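PDB 4XTK: CRISPR-associated endonuclease Cas1 from Thermotoga maritima, which probably acts as a metal-dependent endonuclease on double-stranded DNA in CRISPR adaptive immunity, working as a homodimer that joins a Cas2 dimer. Local coordinates for residues I113-M121 with I154-Y162; E173-T181 with F188-N197. One frame throughout, in Å; residues are numbered along the deposited sequence.

Overall arrangement
From the N terminus the chain first builds two four-stranded mixed sheets and then turns helical. Helix 103-127 runs into a mostly helical connection, with helix 136-144 on the way, and helix 148-166 then runs alongside it in the same direction; contact 1 (113-121 with 154-162) closes this excursion. The chain leaves helix 148-166 as an irregular loop, part of which, 173-181, folds back along the start of helix 188-208 to make contact 2, closing a much shorter loop of six residues. The two contacts follow in series, neither nested nor crossed. Their centres lie about 17 Å apart and they touch where Glu160 CB meets Arg180 O at 3.7 Å, so helix 148-166 links them, while helix 230-252 packs against both.

Contact 1 (I113-M121 with I154-Y162); sequences IVSRSFQNM and IEGNAREEY
Met121 and Glu155 interlock the two helices as reciprocal knobs into holes. Met121 enters among Glu155, Ala158, Arg159 and Tyr162, while Glu155 lies among Val114, Ser117, Phe118 and Met121. Met121 crosses Arg159 at about a right angle, Met121 CE standing over the centre of the guanidinium, 4.0 Å from Arg159 CZ. Met121 CG rides over one face of the Tyr162 ring toward the rim, a CH-pi contact 3.9 Å from the centroid; Met121 SD approaches the same ring obliquely as a Met-aromatic contact and lies 3.6 Å from Tyr162 CB. Phe118 CE1 comes to 3.5 Å from Ala158 CB, and Val114 CG1 packs on one face of the Phe118 ring within its own helix. The Glu155 chain leaves with CG anti to its backbone N (chi1 -156°) and bends at chi2, so that Glu155 CG passes Phe118 CE1 at 3.9 Å and OE2 faces Ser117. One turn on, Arg159 NH2 forms a salt bridge of 2.7 Å to Glu155 OE2, whose hydrogen bond is weak, bent to 122°. Tyr162 OH bonds to Asp244 of helix 230-252. Glu155 and Glu236 probably bind manganese together with His221, as in related Cas1 enzymes. The stem of Glu155 is thus packed against Val114 and Phe118 while Arg159 bridges its carboxylate to that of Glu236, tying helix 148-166 to helix 230-252 at the probable metal site.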
loop_
_atom_site.group_PDB
_atom_site.type_symbol
_atom_site.label_atom_id
_atom_site.label_comp_id
_atom_site.label_asym_id
_atom_site.label_seq_id
_atom_site.Cartn_x
_atom_site.Cartn_y
_atom_site.Cartn_z
ATOM N N ILE E 113 -8.496 20.624 -12.507
ATOM C CA ILE E 113 -7.110 20.490 -12.937
ATOM C C ILE E 113 -6.816 21.426 -14.101
ATOM O O ILE E 113 -5.888 22.229 -14.055
ATOM C CB ILE E 113 -6.793 19.046 -13.369
ATOM C CG1 ILE E 113 -7.063 18.066 -12.228
ATOM C CG2 ILE E 113 -5.354 18.927 -13.835
ATOM C CD1 ILE E 113 -6.103 18.193 -11.104
ATOM N N VAL E 114 -7.634 21.320 -15.139
ATOM C CA VAL E 114 -7.450 22.093 -16.355
ATOM C C VAL E 114 -7.552 23.589 -16.083
ATOM O O VAL E 114 -6.723 24.368 -16.551
ATOM C CB VAL E 114 -8.487 21.684 -17.425
ATOM C CG1 VAL E 114 -8.447 22.638 -18.613
ATOM C CG2 VAL E 114 -8.237 20.253 -17.868
ATOM N N SER E 115 -8.565 23.977 -15.316
ATOM C CA SER E 115 -8.798 25.380 -14.987
ATOM C C SER E 115 -7.568 26.012 -14.334
ATOM O O SER E 115 -7.128 27.094 -14.728
ATOM C CB SER E 115 -10.013 25.511 -14.064
ATOM O OG SER E 115 -10.297 26.866 -13.775
ATOM N N ARG E 116 -7.007 25.321 -13.345
ATOM C CA ARG E 116 -5.856 25.836 -12.618
ATOM C C ARG E 116 -4.596 25.793 -13.479
ATOM O O ARG E 116 -3.804 26.737 -13.470
ATOM C CB ARG E 116 -5.654 25.052 -11.319
ATOM C CG ARG E 116 -6.796 25.207 -10.310
ATOM C CD ARG E 116 -6.535 26.351 -9.329
ATOM N NE ARG E 116 -5.239 26.212 -8.667
ATOM C CZ ARG E 116 -4.212 27.039 -8.845
ATOM N NH1 ARG E 116 -4.328 28.078 -9.662
ATOM N NH2 ARG E 116 -3.068 26.828 -8.206
ATOM N N SER E 117 -4.418 24.704 -14.224
ATOM C CA SER E 117 -3.303 24.587 -15.165
ATOM C C SER E 117 -3.259 25.762 -16.140
ATOM O O SER E 117 -2.190 26.304 -16.429
ATOM C CB SER E 117 -3.392 23.278 -15.952
ATOM O OG SER E 117 -2.982 22.177 -15.162
ATOM N N PHE E 118 -4.426 26.147 -16.643
ATOM C CA PHE E 118 -4.507 27.240 -17.600
ATOM C C PHE E 118 -4.147 28.563 -16.946
ATOM O O PHE E 118 -3.431 29.373 -17.527
ATOM C CB PHE E 118 -5.908 27.330 -18.221
ATOM C CG PHE E 118 -6.181 26.287 -19.269
ATOM C CD1 PHE E 118 -5.278 25.270 -19.512
ATOM C CD2 PHE E 118 -7.337 26.334 -20.021
ATOM C CE1 PHE E 118 -5.530 24.310 -20.475
ATOM C CE2 PHE E 118 -7.590 25.377 -20.985
ATOM C CZ PHE E 118 -6.683 24.367 -21.211
ATOM N N GLN E 119 -4.644 28.788 -15.736
ATOM C CA GLN E 119 -4.406 30.071 -15.094
ATOM C C GLN E 119 -2.941 30.198 -14.688
ATOM O O GLN E 119 -2.369 31.285 -14.747
ATOM C CB GLN E 119 -5.321 30.264 -13.886
ATOM C CG GLN E 119 -5.326 31.700 -13.382
ATOM C CD GLN E 119 -5.613 32.708 -14.493
ATOM O OE1 GLN E 119 -6.544 32.538 -15.283
ATOM N NE2 GLN E 119 -4.797 33.755 -14.564
ATOM N N ASN E 120 -2.330 29.083 -14.305
ATOM C CA ASN E 120 -0.909 29.072 -14.005
ATOM C C ASN E 120 -0.082 29.361 -15.248
ATOM O O ASN E 120 0.905 30.098 -15.185
ATOM C CB ASN E 120 -0.494 27.737 -13.398
ATOM C CG ASN E 120 -1.020 27.555 -11.993
ATOM O OD1 ASN E 120 -1.603 28.475 -11.409
ATOM N ND2 ASN E 120 -0.802 26.372 -11.432
ATOM N N MET E 121 -0.490 28.781 -16.374
ATOM C CA MET E 121 0.142 29.064 -17.657
ATOM C C MET E 121 0.070 30.557 -17.976
ATOM O O MET E 121 1.076 31.174 -18.331
ATOM C CB MET E 121 -0.512 28.256 -18.784
ATOM C CG MET E 121 -0.038 26.813 -18.898
ATOM S SD MET E 121 -0.659 25.975 -20.379
ATOM C CE MET E 121 -1.934 24.917 -19.721
ATOM N N ILE E 154 -7.607 19.009 -25.167
ATOM C CA ILE E 154 -7.598 20.466 -25.135
ATOM C C ILE E 154 -6.450 20.986 -24.271
ATOM O O ILE E 154 -5.771 21.944 -24.638
ATOM C CB ILE E 154 -8.938 21.016 -24.609
ATOM C CG1 ILE E 154 -10.074 20.635 -25.565
ATOM C CG2 ILE E 154 -8.883 22.525 -24.449
ATOM C CD1 ILE E 154 -11.468 20.790 -24.970
ATOM N N GLU E 155 -6.228 20.339 -23.132
ATOM C CA GLU E 155 -5.167 20.748 -22.221
ATOM C C GLU E 155 -3.806 20.593 -22.899
ATOM O O GLU E 155 -2.988 21.517 -22.888
ATOM C CB GLU E 155 -5.235 19.939 -20.920
ATOM C CG GLU E 155 -4.603 20.625 -19.708
ATOM C CD GLU E 155 -3.114 20.360 -19.599
ATOM O OE1 GLU E 155 -2.626 19.426 -20.272
ATOM O OE2 GLU E 155 -2.430 21.081 -18.841
ATOM N N GLY E 156 -3.577 19.432 -23.504
ATOM C CA GLY E 156 -2.351 19.190 -24.245
ATOM C C GLY E 156 -2.075 20.241 -25.308
ATOM O O GLY E 156 -0.961 20.752 -25.409
ATOM N N ASN E 157 -3.095 20.570 -26.096
ATOM C CA ASN E 157 -2.951 21.560 -27.152
ATOM C C ASN E 157 -2.651 22.943 -26.586
ATOM O O ASN E 157 -1.848 23.690 -27.148
ATOM C CB ASN E 157 -4.212 21.606 -28.025
ATOM C CG ASN E 157 -4.448 20.311 -28.782
ATOM O OD1 ASN E 157 -3.508 19.582 -29.101
ATOM N ND2 ASN E 157 -5.709 20.024 -29.081
ATOM N N ALA E 158 -3.299 23.274 -25.471
ATOM C CA ALA E 158 -3.021 24.513 -24.752
ATOM C C ALA E 158 -1.561 24.570 -24.330
ATOM O O ALA E 158 -0.897 25.594 -24.479
ATOM C CB ALA E 158 -3.920 24.642 -23.535
ATOM N N ARG E 159 -1.072 23.456 -23.796
ATOM C CA ARG E 159 0.313 23.362 -23.364
ATOM C C ARG E 159 1.261 23.632 -24.536
ATOM O O ARG E 159 2.240 24.376 -24.395
ATOM C CB ARG E 159 0.585 21.988 -22.752
ATOM C CG ARG E 159 1.971 21.821 -22.151
ATOM C CD ARG E 159 2.070 22.440 -20.770
ATOM N NE ARG E 159 1.107 21.863 -19.836
ATOM C CZ ARG E 159 0.873 22.337 -18.616
ATOM N NH1 ARG E 159 1.536 23.400 -18.172
ATOM N NH2 ARG E 159 -0.030 21.752 -17.839
ATOM N N GLU E 160 0.957 23.043 -25.692
ATOM C CA GLU E 160 1.826 23.171 -26.860
ATOM C C GLU E 160 1.878 24.616 -27.356
ATOM O O GLU E 160 2.936 25.110 -27.746
ATOM C CB GLU E 160 1.366 22.239 -27.976
ATOM N N GLU E 161 0.733 25.291 -27.329
ATOM C CA GLU E 161 0.671 26.706 -27.678
ATOM C C GLU E 161 1.430 27.541 -26.648
ATOM O O GLU E 161 2.138 28.498 -26.983
ATOM C CB GLU E 161 -0.784 27.168 -27.776
ATOM C CG GLU E 161 -0.954 28.660 -27.930
ATOM C CD GLU E 161 -0.314 29.181 -29.197
ATOM O OE1 GLU E 161 -0.223 28.407 -30.174
ATOM O OE2 GLU E 161 0.102 30.361 -29.221
ATOM N N TYR E 162 1.266 27.164 -25.388
ATOM C CA TYR E 162 1.958 27.808 -24.293
ATOM C C TYR E 162 3.469 27.685 -24.474
ATOM O O TYR E 162 4.205 28.653 -24.281
ATOM C CB TYR E 162 1.503 27.189 -22.973
ATOM C CG TYR E 162 2.452 27.374 -21.821
ATOM C CD1 TYR E 162 2.399 28.509 -21.027
ATOM C CD2 TYR E 162 3.394 26.402 -21.516
ATOM C CE1 TYR E 162 3.266 28.675 -19.967
ATOM C CE2 TYR E 162 4.265 26.559 -20.462
ATOM C CZ TYR E 162 4.195 27.695 -19.690
ATOM O OH TYR E 162 5.056 27.849 -18.638
#

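Contact 2 (E173-T181 with F188-N197); sequences ERFRIEKRT and FANTLISFGN
Arg174 presents its carbonyl to the start of helix 188-208, with Arg174 O 3.4 Å from Phe188 CD2. Water 1 accepts from Ala189 N and donates to the carbonyls of Arg174 and Arg176, bridging loop and helix N terminus. Phe175 takes Phe188 CD2 over one face, toward the rim; the rings meet obliquely, planes 33° apart. The carbonyl of Phe175 also lies against the Ala189 methyl. Ile177 CG1 lies 4.0 Å from Ala189 CB, and Ile177 O receives a weak hydrogen bond from Asn190 ND2, which also bonds Asn187. Arg180 is extended from CG to NE and slides past Asn190 in the opposite direction. Arg180 NH1 donates to Asn190 OD1 (2.8 Å) in the amide plane, on a lone pair, and Arg180 NH2 reaches Ser194 OG (2.8 Å) almost straight at 166°. Ile193 CG2 sits over the centre of the guanidinium, and water 3 links NH2 to Asn197 ND2. Ser194 OG lies in the guanidinium plane and Asn190 OD1 is tilted 16° from it; together they probably limit its rotation. The loop thereby lines the first turns of helix 188-208, with Tyr163 of helix 148-166 against Ile177, Arg180 and Ile193, and helix 230-252 packing on Ala189, Leu192 and Asn197.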
loop_
_atom_site.group_PDB
_atom_site.type_symbol
_atom_site.label_atom_id
_atom_site.label_comp_id
_atom_site.label_asym_id
_atom_site.label_seq_id
_atom_site.Cartn_x
_atom_site.Cartn_y
_atom_site.Cartn_z
ATOM N N GLU E 173 18.624 29.985 -30.157
ATOM C CA GLU E 173 17.593 29.206 -30.828
ATOM C C GLU E 173 17.919 27.715 -30.849
ATOM O O GLU E 173 17.023 26.893 -31.039
ATOM C CB GLU E 173 17.342 29.724 -32.248
ATOM C CG GLU E 173 18.513 30.410 -32.917
ATOM C CD GLU E 173 18.158 30.923 -34.306
ATOM O OE1 GLU E 173 18.054 32.158 -34.474
ATOM O OE2 GLU E 173 17.985 30.096 -35.228
ATOM N N ARG E 174 19.185 27.363 -30.625
ATOM C CA ARG E 174 19.545 25.959 -30.433
ATOM C C ARG E 174 18.783 25.378 -29.245
ATOM O O ARG E 174 18.586 24.169 -29.146
ATOM C CB ARG E 174 21.049 25.795 -30.203
ATOM C CG ARG E 174 21.925 26.107 -31.400
ATOM C CD ARG E 174 23.392 25.992 -31.025
ATOM N NE ARG E 174 23.709 26.801 -29.847
ATOM C CZ ARG E 174 24.932 26.963 -29.349
ATOM N NH1 ARG E 174 25.971 26.377 -29.931
ATOM N NH2 ARG E 174 25.116 27.716 -28.275
ATOM N N PHE E 175 18.416 26.261 -28.322
ATOM C CA PHE E 175 17.695 25.911 -27.107
ATOM C C PHE E 175 16.190 26.186 -27.112
ATOM O O PHE E 175 15.545 26.072 -26.076
ATOM C CB PHE E 175 18.356 26.608 -25.920
ATOM C CG PHE E 175 19.677 26.010 -25.563
ATOM C CD1 PHE E 175 20.835 26.435 -26.194
ATOM C CD2 PHE E 175 19.757 24.985 -24.635
ATOM C CE1 PHE E 175 22.051 25.868 -25.888
ATOM C CE2 PHE E 175 20.971 24.412 -24.321
ATOM C CZ PHE E 175 22.118 24.853 -24.948
ATOM N N ARG E 176 15.638 26.607 -28.243
ATOM C CA ARG E 176 14.185 26.779 -28.340
ATOM C C ARG E 176 13.463 25.432 -28.379
ATOM O O ARG E 176 13.972 24.453 -28.928
ATOM C CB ARG E 176 13.806 27.614 -29.570
ATOM C CG ARG E 176 14.341 29.029 -29.505
ATOM C CD ARG E 176 13.711 29.950 -30.520
ATOM N NE ARG E 176 14.037 31.340 -30.215
ATOM C CZ ARG E 176 13.280 32.378 -30.552
ATOM N NH1 ARG E 176 12.143 32.188 -31.210
ATOM N NH2 ARG E 176 13.658 33.605 -30.224
ATOM N N ILE E 177 12.277 25.394 -27.780
ATOM C CA ILE E 177 11.467 24.182 -27.745
ATOM C C ILE E 177 10.985 23.804 -29.136
ATOM O O ILE E 177 10.835 22.622 -29.446
ATOM C CB ILE E 177 10.249 24.354 -26.823
ATOM C CG1 ILE E 177 10.696 24.856 -25.446
ATOM C CG2 ILE E 177 9.454 23.053 -26.720
ATOM C CD1 ILE E 177 9.562 25.365 -24.585
ATOM N N GLU E 178 10.792 24.819 -29.978
ATOM C CA GLU E 178 10.125 24.654 -31.264
ATOM C C GLU E 178 8.734 24.072 -31.003
ATOM O O GLU E 178 7.876 24.732 -30.415
ATOM C CB GLU E 178 10.940 23.766 -32.206
ATOM C CG GLU E 178 12.290 24.353 -32.602
ATOM C CD GLU E 178 12.171 25.699 -33.301
ATOM O OE1 GLU E 178 11.384 25.800 -34.269
ATOM O OE2 GLU E 178 12.868 26.653 -32.887
ATOM N N LYS E 179 8.509 22.849 -31.453
ATOM C CA LYS E 179 7.264 22.149 -31.169
ATOM C C LYS E 179 7.466 21.089 -30.080
ATOM O O LYS E 179 8.395 20.296 -30.165
ATOM C CB LYS E 179 6.744 21.520 -32.459
ATOM C CG LYS E 179 5.376 20.878 -32.412
ATOM C CD LYS E 179 5.046 20.385 -33.831
ATOM C CE LYS E 179 3.663 19.767 -33.952
ATOM N NZ LYS E 179 2.573 20.771 -33.832
ATOM N N ARG E 180 6.627 21.096 -29.043
ATOM C CA ARG E 180 6.565 19.967 -28.107
ATOM C C ARG E 180 5.232 19.243 -28.181
ATOM O O ARG E 180 4.182 19.816 -27.887
ATOM C CB ARG E 180 6.797 20.396 -26.657
ATOM C CG ARG E 180 6.742 19.196 -25.687
ATOM C CD ARG E 180 7.315 19.521 -24.320
ATOM N NE ARG E 180 7.397 18.346 -23.451
ATOM C CZ ARG E 180 8.498 17.620 -23.275
ATOM N NH1 ARG E 180 9.615 17.940 -23.915
ATOM N NH2 ARG E 180 8.488 16.573 -22.458
ATOM N N THR E 181 5.291 17.970 -28.553
ATOM C CA THR E 181 4.103 17.133 -28.677
ATOM C C THR E 181 4.181 15.934 -27.733
ATOM O O THR E 181 5.064 15.859 -26.878
ATOM C CB THR E 181 3.908 16.644 -30.122
ATOM O OG1 THR E 181 5.083 15.947 -30.558
ATOM C CG2 THR E 181 3.661 17.822 -31.047
ATOM N N PHE E 188 17.770 20.087 -27.480
ATOM C CA PHE E 188 18.199 20.419 -26.127
ATOM C C PHE E 188 17.016 20.694 -25.202
ATOM O O PHE E 188 16.897 20.080 -24.143
ATOM C CB PHE E 188 19.137 21.626 -26.150
ATOM C CG PHE E 188 20.431 21.374 -26.864
ATOM C CD1 PHE E 188 21.019 20.121 -26.838
ATOM C CD2 PHE E 188 21.061 22.390 -27.558
ATOM C CE1 PHE E 188 22.214 19.887 -27.489
ATOM C CE2 PHE E 188 22.256 22.164 -28.216
ATOM C CZ PHE E 188 22.832 20.910 -28.179
ATOM N N ALA E 189 16.139 21.601 -25.621
ATOM C CA ALA E 189 15.049 22.076 -24.778
ATOM C C ALA E 189 14.104 20.956 -24.343
ATOM O O ALA E 189 13.728 20.885 -23.176
ATOM C CB ALA E 189 14.273 23.169 -25.495
ATOM N N ASN E 190 13.724 20.081 -25.268
ATOM C CA ASN E 190 12.814 18.999 -24.919
ATOM C C ASN E 190 13.475 17.939 -24.035
ATOM O O ASN E 190 12.797 17.256 -23.263
ATOM C CB ASN E 190 12.228 18.353 -26.175
ATOM C CG ASN E 190 11.172 19.223 -26.829
ATOM O OD1 ASN E 190 10.103 19.441 -26.265
ATOM N ND2 ASN E 190 11.459 19.708 -28.030
ATOM N N THR E 191 14.791 17.806 -24.135
ATOM C CA THR E 191 15.523 16.924 -23.234
ATOM C C THR E 191 15.428 17.444 -21.803
ATOM O O THR E 191 15.301 16.670 -20.853
ATOM C CB THR E 191 16.999 16.803 -23.634
ATOM O OG1 THR E 191 17.090 16.224 -24.939
ATOM C CG2 THR E 191 17.756 15.929 -22.639
ATOM N N LEU E 192 15.486 18.765 -21.662
ATOM C CA LEU E 192 15.379 19.404 -20.360
ATOM C C LEU E 192 13.957 19.342 -19.807
ATOM O O LEU E 192 13.750 18.931 -18.662
ATOM C CB LEU E 192 15.848 20.856 -20.443
ATOM C CG LEU E 192 17.356 21.033 -20.605
ATOM C CD1 LEU E 192 17.675 22.479 -20.905
ATOM C CD2 LEU E 192 18.096 20.568 -19.355
ATOM N N ILE E 193 12.987 19.751 -20.623
ATOM C CA ILE E 193 11.589 19.738 -20.211
ATOM C C ILE E 193 11.167 18.328 -19.790
ATOM O O ILE E 193 10.539 18.148 -18.748
ATOM C CB ILE E 193 10.657 20.245 -21.331
ATOM C CG1 ILE E 193 11.051 21.662 -21.755
ATOM C CG2 ILE E 193 9.201 20.202 -20.879
ATOM C CD1 ILE E 193 10.960 22.675 -20.643
ATOM N N SER E 194 11.534 17.332 -20.593
ATOM C CA SER E 194 11.229 15.945 -20.262
ATOM C C SER E 194 11.856 15.551 -18.940
ATOM O O SER E 194 11.207 14.922 -18.101
ATOM C CB SER E 194 11.710 15.001 -21.360
ATOM O OG SER E 194 10.914 15.145 -22.524
ATOM N N PHE E 195 13.115 15.935 -18.750
ATOM C CA PHE E 195 13.820 15.599 -17.523
ATOM C C PHE E 195 13.178 16.278 -16.314
ATOM O O PHE E 195 12.921 15.630 -15.300
ATOM C CB PHE E 195 15.293 15.981 -17.626
ATOM C CG PHE E 195 16.095 15.585 -16.428
ATOM C CD1 PHE E 195 16.424 14.256 -16.208
ATOM C CD2 PHE E 195 16.503 16.537 -15.506
ATOM C CE1 PHE E 195 17.160 13.880 -15.088
ATOM C CE2 PHE E 195 17.241 16.173 -14.388
ATOM C CZ PHE E 195 17.569 14.842 -14.178
ATOM N N GLY E 196 12.918 17.579 -16.433
ATOM C CA GLY E 196 12.268 18.336 -15.378
ATOM C C GLY E 196 10.899 17.775 -15.030
ATOM O O GLY E 196 10.564 17.612 -13.851
ATOM N N ASN E 197 10.106 17.473 -16.056
ATOM C CA ASN E 197 8.786 16.893 -15.847
ATOM C C ASN E 197 8.845 15.591 -15.071
ATOM O O ASN E 197 8.071 15.386 -14.139
ATOM C CB ASN E 197 8.078 16.665 -17.179
ATOM C CG ASN E 197 7.457 17.928 -17.715
ATOM O OD1 ASN E 197 7.511 18.977 -17.071
ATOM N ND2 ASN E 197 6.870 17.842 -18.898
HETATM O O HOH W 1 16.110 22.738 -28.242
HETATM O O HOH W 2 19.332 20.922 -29.779
HETATM O O HOH W 3 7.186 15.103 -20.219
#